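Ribosome-inactivating protein 3 (Zea mays, PDB 2PQG) is a maize ribosome-inactivating protein, a member of the plant family to which the ricin A chain also belongs. Local coordinates at residues 77-80 and 81-85; 125-128 and 129-132; 170-173 and 174-178; 184-187 and 188-191. One frame throughout, in Å; residues are numbered along the deposited sequence.

Contact 1. Residues 77-80 and 81-85; sequences FRTP and GGVWW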
# COMPACT_ATOMS: atom_id res chain seq x y z
N PHE A 77 -1.70 -10.06 5.18
CA PHE A 77 -1.72 -10.88 3.98
C PHE A 77 -1.76 -12.38 4.33
O PHE A 77 -1.28 -12.79 5.39
CB PHE A 77 -0.51 -10.57 3.10
CG PHE A 77 0.81 -11.03 3.68
CD1 PHE A 77 1.34 -12.26 3.32
CD2 PHE A 77 1.52 -10.22 4.55
CE1 PHE A 77 2.57 -12.68 3.83
CE2 PHE A 77 2.75 -10.64 5.07
CZ PHE A 77 3.28 -11.87 4.70
N ARG A 78 -2.33 -13.17 3.43
CA ARG A 78 -2.47 -14.61 3.62
C ARG A 78 -1.55 -15.41 2.67
O ARG A 78 -1.48 -15.13 1.48
CB ARG A 78 -3.93 -14.99 3.39
CG ARG A 78 -4.27 -16.47 3.57
CD ARG A 78 -5.73 -16.74 3.20
NE ARG A 78 -6.03 -18.17 3.21
CZ ARG A 78 -5.58 -19.04 2.31
NH1 ARG A 78 -4.80 -18.64 1.32
NH2 ARG A 78 -5.89 -20.33 2.42
N THR A 79 -0.84 -16.39 3.22
CA THR A 79 0.05 -17.22 2.41
C THR A 79 -0.72 -18.37 1.75
O THR A 79 -1.89 -18.60 2.04
CB THR A 79 1.15 -17.86 3.26
OG1 THR A 79 0.55 -18.66 4.29
CG2 THR A 79 2.05 -16.82 3.88
N PRO A 80 -0.06 -19.10 0.83
CA PRO A 80 -0.74 -20.22 0.17
C PRO A 80 -1.11 -21.28 1.19
O PRO A 80 -2.07 -22.03 0.99
CB PRO A 80 0.30 -20.72 -0.81
CG PRO A 80 1.04 -19.50 -1.17
CD PRO A 80 1.22 -18.81 0.17
N GLY A 81 -0.34 -21.36 2.27
CA GLY A 81 -0.60 -22.34 3.32
C GLY A 81 -1.67 -21.90 4.31
O GLY A 81 -1.89 -22.55 5.34
N GLY A 82 -2.33 -20.79 3.99
CA GLY A 82 -3.39 -20.28 4.84
C GLY A 82 -2.98 -19.59 6.13
O GLY A 82 -3.74 -19.59 7.09
N VAL A 83 -1.79 -19.00 6.17
CA VAL A 83 -1.36 -18.30 7.38
C VAL A 83 -1.52 -16.80 7.18
O VAL A 83 -1.00 -16.24 6.21
CB VAL A 83 0.11 -18.57 7.70
CG1 VAL A 83 0.51 -17.81 8.95
CG2 VAL A 83 0.34 -20.06 7.87
N TRP A 84 -2.25 -16.16 8.09
CA TRP A 84 -2.46 -14.72 7.99
C TRP A 84 -1.42 -13.98 8.80
O TRP A 84 -1.18 -14.30 9.96
CB TRP A 84 -3.85 -14.32 8.49
CG TRP A 84 -4.94 -14.55 7.50
CD1 TRP A 84 -5.79 -15.62 7.46
CD2 TRP A 84 -5.29 -13.71 6.39
NE1 TRP A 84 -6.65 -15.50 6.40
CE2 TRP A 84 -6.37 -14.34 5.73
CE3 TRP A 84 -4.81 -12.50 5.90
CZ2 TRP A 84 -6.97 -13.78 4.59
CZ3 TRP A 84 -5.40 -11.95 4.77
CH2 TRP A 84 -6.47 -12.59 4.13
N TRP A 85 -0.80 -12.99 8.16
CA TRP A 85 0.22 -12.18 8.79
C TRP A 85 -0.29 -10.77 8.89
O TRP A 85 -0.55 -10.13 7.87
CB TRP A 85 1.49 -12.22 7.96
CG TRP A 85 2.15 -13.53 7.99
CD1 TRP A 85 2.02 -14.56 7.09
CD2 TRP A 85 3.06 -13.98 8.98
NE1 TRP A 85 2.81 -15.62 7.46
CE2 TRP A 85 3.47 -15.29 8.62
CE3 TRP A 85 3.60 -13.39 10.13
CZ2 TRP A 85 4.36 -16.04 9.40
CZ3 TRP A 85 4.49 -14.14 10.91
CH2 TRP A 85 4.87 -15.44 10.52
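F77 and W85 face each other as an antiparallel hydrogen-bonded pair, with W85 N giving to F77 O at 2.8 Å and F77 N giving back to W85 O at 2.9 Å. They belong to a tight beta hairpin that joins strand 74-78 to strand 84-86, closed by a type I turn from T79 to G82 with a G1 beta bulge at G82. T79 ties the turn together with three bonds: its N donates to V83 O, its O receives G82 N from above the carbonyl plane, and OG1 takes V83 N at 3.0 Å. That last bond depends on the T79 hydroxyl lying between backbone N and carbonyl carbon (chi1 59°). The positive phi of G82, 75°, suits a glycine.

Farther out, F77 and W85 share one face of the sheet and W84 lies on the other. R78 and W84 are a non-hydrogen-bonded pair, and R78 CB sits squarely over the six-membered ring of W84, 3.3 Å from its centroid. The extended arginine chain then runs on past the indole until its guanidinium has G82 CA over one face. W84 also packs on A66 of strand 62-68. On the other face F77 and W85 run side by side: W85 CB rests over the phenyl ring, 3.5 Å from F77 CE2, while the phenyl and the five-membered ring, though nearly parallel (22°), are slid so far apart that they barely overlap. K138 makes a cation-pi contact with W85. At the indole edge, T79 CG2 approaches W85 NE1 to 3.9 Å.

Contact 2. Residues 125-128 and 129-132; sequences RAEM and TRAV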
# COMPACT_ATOMS: atom_id res chain seq x y z
N ARG A 125 6.30 -4.60 -12.56
CA ARG A 125 5.68 -5.92 -12.58
C ARG A 125 6.67 -6.95 -12.04
O ARG A 125 6.32 -7.77 -11.19
CB ARG A 125 5.27 -6.28 -14.01
CG ARG A 125 4.53 -7.60 -14.14
CD ARG A 125 4.42 -8.00 -15.59
NE ARG A 125 3.59 -7.09 -16.37
CZ ARG A 125 2.27 -6.99 -16.26
NH1 ARG A 125 1.60 -6.13 -17.01
NH2 ARG A 125 1.60 -7.76 -15.40
N ALA A 126 7.91 -6.88 -12.52
CA ALA A 126 8.93 -7.82 -12.05
C ALA A 126 9.11 -7.67 -10.54
O ALA A 126 9.29 -8.66 -9.82
CB ALA A 126 10.26 -7.56 -12.76
N GLU A 127 9.05 -6.43 -10.06
CA GLU A 127 9.18 -6.12 -8.64
C GLU A 127 8.01 -6.70 -7.86
O GLU A 127 8.18 -7.15 -6.73
CB GLU A 127 9.21 -4.60 -8.43
CG GLU A 127 10.41 -3.87 -9.04
CD GLU A 127 11.69 -4.08 -8.25
OE1 GLU A 127 11.61 -4.54 -7.08
OE2 GLU A 127 12.77 -3.77 -8.80
N MET A 128 6.82 -6.69 -8.47
CA MET A 128 5.64 -7.24 -7.81
C MET A 128 5.65 -8.77 -7.85
O MET A 128 5.15 -9.43 -6.93
CB MET A 128 4.37 -6.72 -8.49
CG MET A 128 3.09 -7.11 -7.76
SD MET A 128 1.59 -6.53 -8.58
CE MET A 128 1.53 -4.82 -8.09
N THR A 129 6.23 -9.34 -8.91
CA THR A 129 6.33 -10.79 -9.05
C THR A 129 7.22 -11.37 -7.94
O THR A 129 6.84 -12.35 -7.29
CB THR A 129 6.91 -11.19 -10.43
OG1 THR A 129 6.02 -10.75 -11.46
CG2 THR A 129 7.09 -12.71 -10.54
N ARG A 130 8.38 -10.76 -7.72
CA ARG A 130 9.31 -11.21 -6.69
C ARG A 130 8.77 -11.01 -5.27
O ARG A 130 9.02 -11.83 -4.38
CB ARG A 130 10.65 -10.50 -6.84
CG ARG A 130 11.41 -10.87 -8.10
CD ARG A 130 12.88 -10.51 -8.00
NE ARG A 130 13.11 -9.07 -8.09
CZ ARG A 130 13.02 -8.37 -9.21
NH1 ARG A 130 12.71 -8.98 -10.35
NH2 ARG A 130 13.26 -7.06 -9.21
N ALA A 131 8.04 -9.93 -5.06
CA ALA A 131 7.46 -9.63 -3.76
C ALA A 131 6.44 -10.69 -3.36
O ALA A 131 6.44 -11.18 -2.23
CB ALA A 131 6.81 -8.26 -3.78
N VAL A 132 5.56 -11.05 -4.29
CA VAL A 132 4.55 -12.06 -4.03
C VAL A 132 5.21 -13.43 -3.81
O VAL A 132 4.90 -14.12 -2.84
CB VAL A 132 3.52 -12.16 -5.18
CG1 VAL A 132 2.58 -13.35 -4.97
CG2 VAL A 132 2.70 -10.88 -5.26
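R125 O is approached by two groups of T129: the backbone N donates to it at 2.8 Å, and OG1 lies 3.0 Å from the same R125 O. The T129 OG1 branch stands beside its own backbone N (chi1 -63°), which turns it back toward the preceding turn. One residue on, R130 N bonds to A126 O at 3.1 Å.

All eight residues lie in helix 125-135, one of the alpha helices of this ribosome-inactivating fold, packed against helix 171-189. M128 carries that packing, its extended start bending only at the last torsion to meet L180 and M183, with F6 of strand 2-7 also touching it.

On the outer side, R130 folds back over its own helix with a bend at chi3 (-73°), laying one face of the guanidinium over A126 O. From there NH2 reaches E127 OE2 at 3.4 Å in a long salt bridge, the carboxylate and guanidinium planes being 73° apart. E127 OE1 forms a weak, long ion pair with K179. R125 points the other way, its guanidinium hydrogen-bonded to V8 O, Y13 O and N202 OD1.

Contact 3. Residues 170-173 and 174-178; sequences QADT and KSKLV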
# COMPACT_ATOMS: atom_id res chain seq x y z
N GLN A 170 13.38 -9.35 9.37
CA GLN A 170 12.43 -9.26 8.25
C GLN A 170 12.66 -8.02 7.39
O GLN A 170 11.71 -7.41 6.89
CB GLN A 170 10.96 -9.24 8.71
CG GLN A 170 10.66 -9.83 10.07
CD GLN A 170 10.13 -11.25 10.01
OE1 GLN A 170 9.03 -11.50 9.53
NE2 GLN A 170 10.92 -12.19 10.52
N ALA A 171 13.93 -7.65 7.23
CA ALA A 171 14.26 -6.51 6.38
C ALA A 171 13.68 -6.83 5.01
O ALA A 171 13.05 -5.99 4.37
CB ALA A 171 15.78 -6.33 6.28
N ASP A 172 13.88 -8.08 4.58
CA ASP A 172 13.39 -8.54 3.28
C ASP A 172 11.88 -8.43 3.16
O ASP A 172 11.36 -7.95 2.15
CB ASP A 172 13.83 -9.98 3.03
CG ASP A 172 13.37 -10.51 1.69
OD1 ASP A 172 13.72 -9.90 0.65
OD2 ASP A 172 12.66 -11.53 1.68
N THR A 173 11.17 -8.88 4.19
CA THR A 173 9.72 -8.81 4.20
C THR A 173 9.27 -7.34 4.19
O THR A 173 8.41 -6.96 3.40
CB THR A 173 9.14 -9.51 5.45
OG1 THR A 173 9.41 -10.91 5.38
CG2 THR A 173 7.65 -9.30 5.54
N LYS A 174 9.84 -6.52 5.06
CA LYS A 174 9.45 -5.11 5.07
C LYS A 174 9.61 -4.49 3.69
O LYS A 174 8.83 -3.64 3.28
CB LYS A 174 10.32 -4.31 6.05
CG LYS A 174 10.12 -4.65 7.49
CD LYS A 174 10.84 -3.65 8.35
CE LYS A 174 11.02 -4.16 9.75
NZ LYS A 174 12.12 -3.43 10.41
N SER A 175 10.64 -4.94 2.98
CA SER A 175 10.94 -4.43 1.65
C SER A 175 9.89 -4.83 0.62
O SER A 175 9.43 -3.99 -0.15
CB SER A 175 12.31 -4.93 1.23
OG SER A 175 12.60 -4.55 -0.10
N LYS A 176 9.53 -6.10 0.62
CA LYS A 176 8.53 -6.62 -0.32
C LYS A 176 7.14 -6.05 0.01
O LYS A 176 6.35 -5.74 -0.89
CB LYS A 176 8.51 -8.14 -0.25
CG LYS A 176 9.85 -8.77 -0.67
CD LYS A 176 10.15 -8.40 -2.12
CE LYS A 176 11.45 -9.01 -2.65
NZ LYS A 176 12.62 -8.19 -2.27
N LEU A 177 6.86 -5.87 1.30
CA LEU A 177 5.58 -5.33 1.71
C LEU A 177 5.37 -3.88 1.32
O LEU A 177 4.28 -3.52 0.88
CB LEU A 177 5.39 -5.50 3.22
CG LEU A 177 4.90 -6.89 3.65
CD1 LEU A 177 4.77 -6.98 5.15
CD2 LEU A 177 3.56 -7.18 2.97
N VAL A 178 6.40 -3.05 1.45
CA VAL A 178 6.25 -1.64 1.10
C VAL A 178 6.22 -1.40 -0.41
O VAL A 178 5.95 -0.29 -0.86
CB VAL A 178 7.37 -0.77 1.74
CG1 VAL A 178 8.67 -0.96 0.99
CG2 VAL A 178 6.94 0.69 1.80
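The carboxylate of D172 is met by the ammonium of K176, with OD1 3.6 Å from K176 NZ in a long salt bridge; the nitrogen stands somewhat out of the carboxylate plane. The other oxygen, OD2, lies close to OD2 of D134 on helix 125-135, and since K176 also touches D134, its charge would probably ease the crowding of the two acids. D172 sends CG anti to its backbone N (chi1 -179°), while the lysine, bent at chi2 and again at chi4, curls back along the helix to reach it. The aliphatic part of K176 stays close to the main chain, CG coming within 3.3 Å of D172 O.

Four successive backbone bonds stitch the start of the helix. K174 N to Q170 O, at 2.8 Å, is almost straight (177° at the hydrogen), and L177 N to T173 O is just as short; S175 N and K176 N bond to A171 O and D172 O. K174 CG brushes Q170 O at 3.2 Å, and the rest of its extended chain heads back past the start of the helix to a salt bridge with D168.

On the inward side T173 and L177 run alongside each other, methyl CG2 of T173 lying 3.7 Å from L177 CD1, and both lean on L135 of helix 125-135. With Q170 at the N-cap, these are the first two turns of helix 171-189, the longest helix of the chain, carrying an i to i+4 acid-base pair on its flank.

Contact 4. Residues 184-187 and 188-191; sequences VCEG and LRFN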
# COMPACT_ATOMS: atom_id res chain seq x y z
N VAL A 184 -0.27 -1.04 -4.80
CA VAL A 184 -1.69 -1.34 -4.65
C VAL A 184 -2.50 -0.30 -3.85
O VAL A 184 -3.31 0.42 -4.43
CB VAL A 184 -1.89 -2.74 -4.04
CG1 VAL A 184 -3.37 -3.06 -3.95
CG2 VAL A 184 -1.19 -3.78 -4.90
N CYS A 185 -2.28 -0.21 -2.54
CA CYS A 185 -3.03 0.75 -1.74
C CYS A 185 -2.91 2.16 -2.24
O CYS A 185 -3.91 2.82 -2.54
CB CYS A 185 -2.56 0.74 -0.30
SG CYS A 185 -2.76 -0.83 0.51
N GLU A 186 -1.67 2.63 -2.32
CA GLU A 186 -1.40 3.99 -2.77
C GLU A 186 -1.71 4.15 -4.25
O GLU A 186 -1.97 5.25 -4.72
CB GLU A 186 0.05 4.37 -2.46
CG GLU A 186 0.36 4.26 -0.97
CD GLU A 186 -0.35 5.30 -0.11
OE1 GLU A 186 -1.38 5.85 -0.55
OE2 GLU A 186 0.10 5.57 1.03
N GLY A 187 -1.68 3.04 -4.99
CA GLY A 187 -2.00 3.11 -6.40
C GLY A 187 -3.50 3.38 -6.52
O GLY A 187 -3.94 4.09 -7.42
N LEU A 188 -4.28 2.82 -5.59
CA LEU A 188 -5.72 2.99 -5.59
C LEU A 188 -6.12 4.40 -5.10
O LEU A 188 -7.02 5.03 -5.66
CB LEU A 188 -6.38 1.92 -4.70
CG LEU A 188 -6.30 0.44 -5.12
CD1 LEU A 188 -6.78 -0.44 -3.97
CD2 LEU A 188 -7.12 0.18 -6.37
N ARG A 189 -5.45 4.88 -4.05
CA ARG A 189 -5.72 6.20 -3.50
C ARG A 189 -5.35 7.34 -4.45
O ARG A 189 -6.12 8.27 -4.65
CB ARG A 189 -4.94 6.41 -2.21
CG ARG A 189 -5.42 5.69 -0.99
CD ARG A 189 -4.39 5.90 0.11
NE ARG A 189 -4.80 5.30 1.37
CZ ARG A 189 -4.10 5.40 2.49
NH1 ARG A 189 -2.95 6.07 2.50
NH2 ARG A 189 -4.54 4.85 3.61
N PHE A 190 -4.14 7.28 -4.99
CA PHE A 190 -3.64 8.34 -5.86
C PHE A 190 -3.54 7.97 -7.33
O PHE A 190 -2.89 6.98 -7.67
CB PHE A 190 -2.24 8.77 -5.41
CG PHE A 190 -2.17 9.25 -4.00
CD1 PHE A 190 -2.13 8.35 -2.94
CD2 PHE A 190 -2.14 10.61 -3.73
CE1 PHE A 190 -2.06 8.80 -1.62
CE2 PHE A 190 -2.06 11.07 -2.41
CZ PHE A 190 -2.03 10.17 -1.36
N ASN A 191 -4.16 8.77 -8.19
CA ASN A 191 -4.05 8.52 -9.62
C ASN A 191 -2.70 9.06 -10.09
O ASN A 191 -2.29 8.85 -11.23
CB ASN A 191 -5.21 9.15 -10.41
CG ASN A 191 -5.59 10.52 -9.92
OD1 ASN A 191 -6.12 11.34 -10.67
ND2 ASN A 191 -5.34 10.79 -8.65
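Main-chain bonds first: V184 O takes L188 N at 2.8 Å, C185 O takes R189 N at 3.0 Å, and E186 O takes F190 N at 3.0 Å. L188 N also makes a weak second bond to C185 O. The F190 bond differs in coming from above the E186 carbonyl plane, where the chain is about to leave the helix. Beyond this, G187 O and L188 O each accept from the guanidinium of R23.

The charged pair comes next. R189 NH1 lies 3.4 Å from both E186 OE2, as a salt bridge, and E186 OE1, as a weak hydrogen bond. The two flat groups stand 76° apart. E186 gets there by a bend at chi2 (-68°), whereas R189 is extended from CG to NE. Each has a second partner: R189 NH2 bonds to N71 O, while E186 OE2 has a weak hydrogen bond with Y109 OH. W220 meets both the R189 guanidinium, in a cation-pi contact, and the F190 ring.

Several oxygens come close to carbon. E186 OE1 touches R189 CD at 3.1 Å and meets the F190 ring at its edge, 3.2 Å from CE1. L188 leans back over the V184 carbonyl, its CG 3.1 Å from V184 O. The apolar contact between these side chains is looser, V184 CG1 lying 4.3 Å from L188 CD1.

This is the buried end of helix 171-189, with F190 leading at once into helix 191-199. The E-x-x-R-F pattern matches the ricin A chain, whose glutamate and arginine lie in the active-site cleft, so this end of the helix probably borders the same cleft here.

Contacts 3 and 4 lie at the two ends of helix 171-189, their centres about 19 Å apart, and differ in setting: contact 4 is wholly buried near the middle of the chain, while contact 3 is partly exposed. Contact 2 lies alongside contact 3 in helix 125-135, with A131 CA 3.4 Å from K176 CD. Contact 1 is the sheet's contribution, touching the helical layer through F77 CD2, 4.0 Å from L177 CD2 of contact 3. The chemistry follows: contact 1 relies on strand pairing and aromatic faces, contacts 2 and 3 set long ion pairs on helix flanks, and contact 4 encloses its ion pair among further polar and aromatic partners.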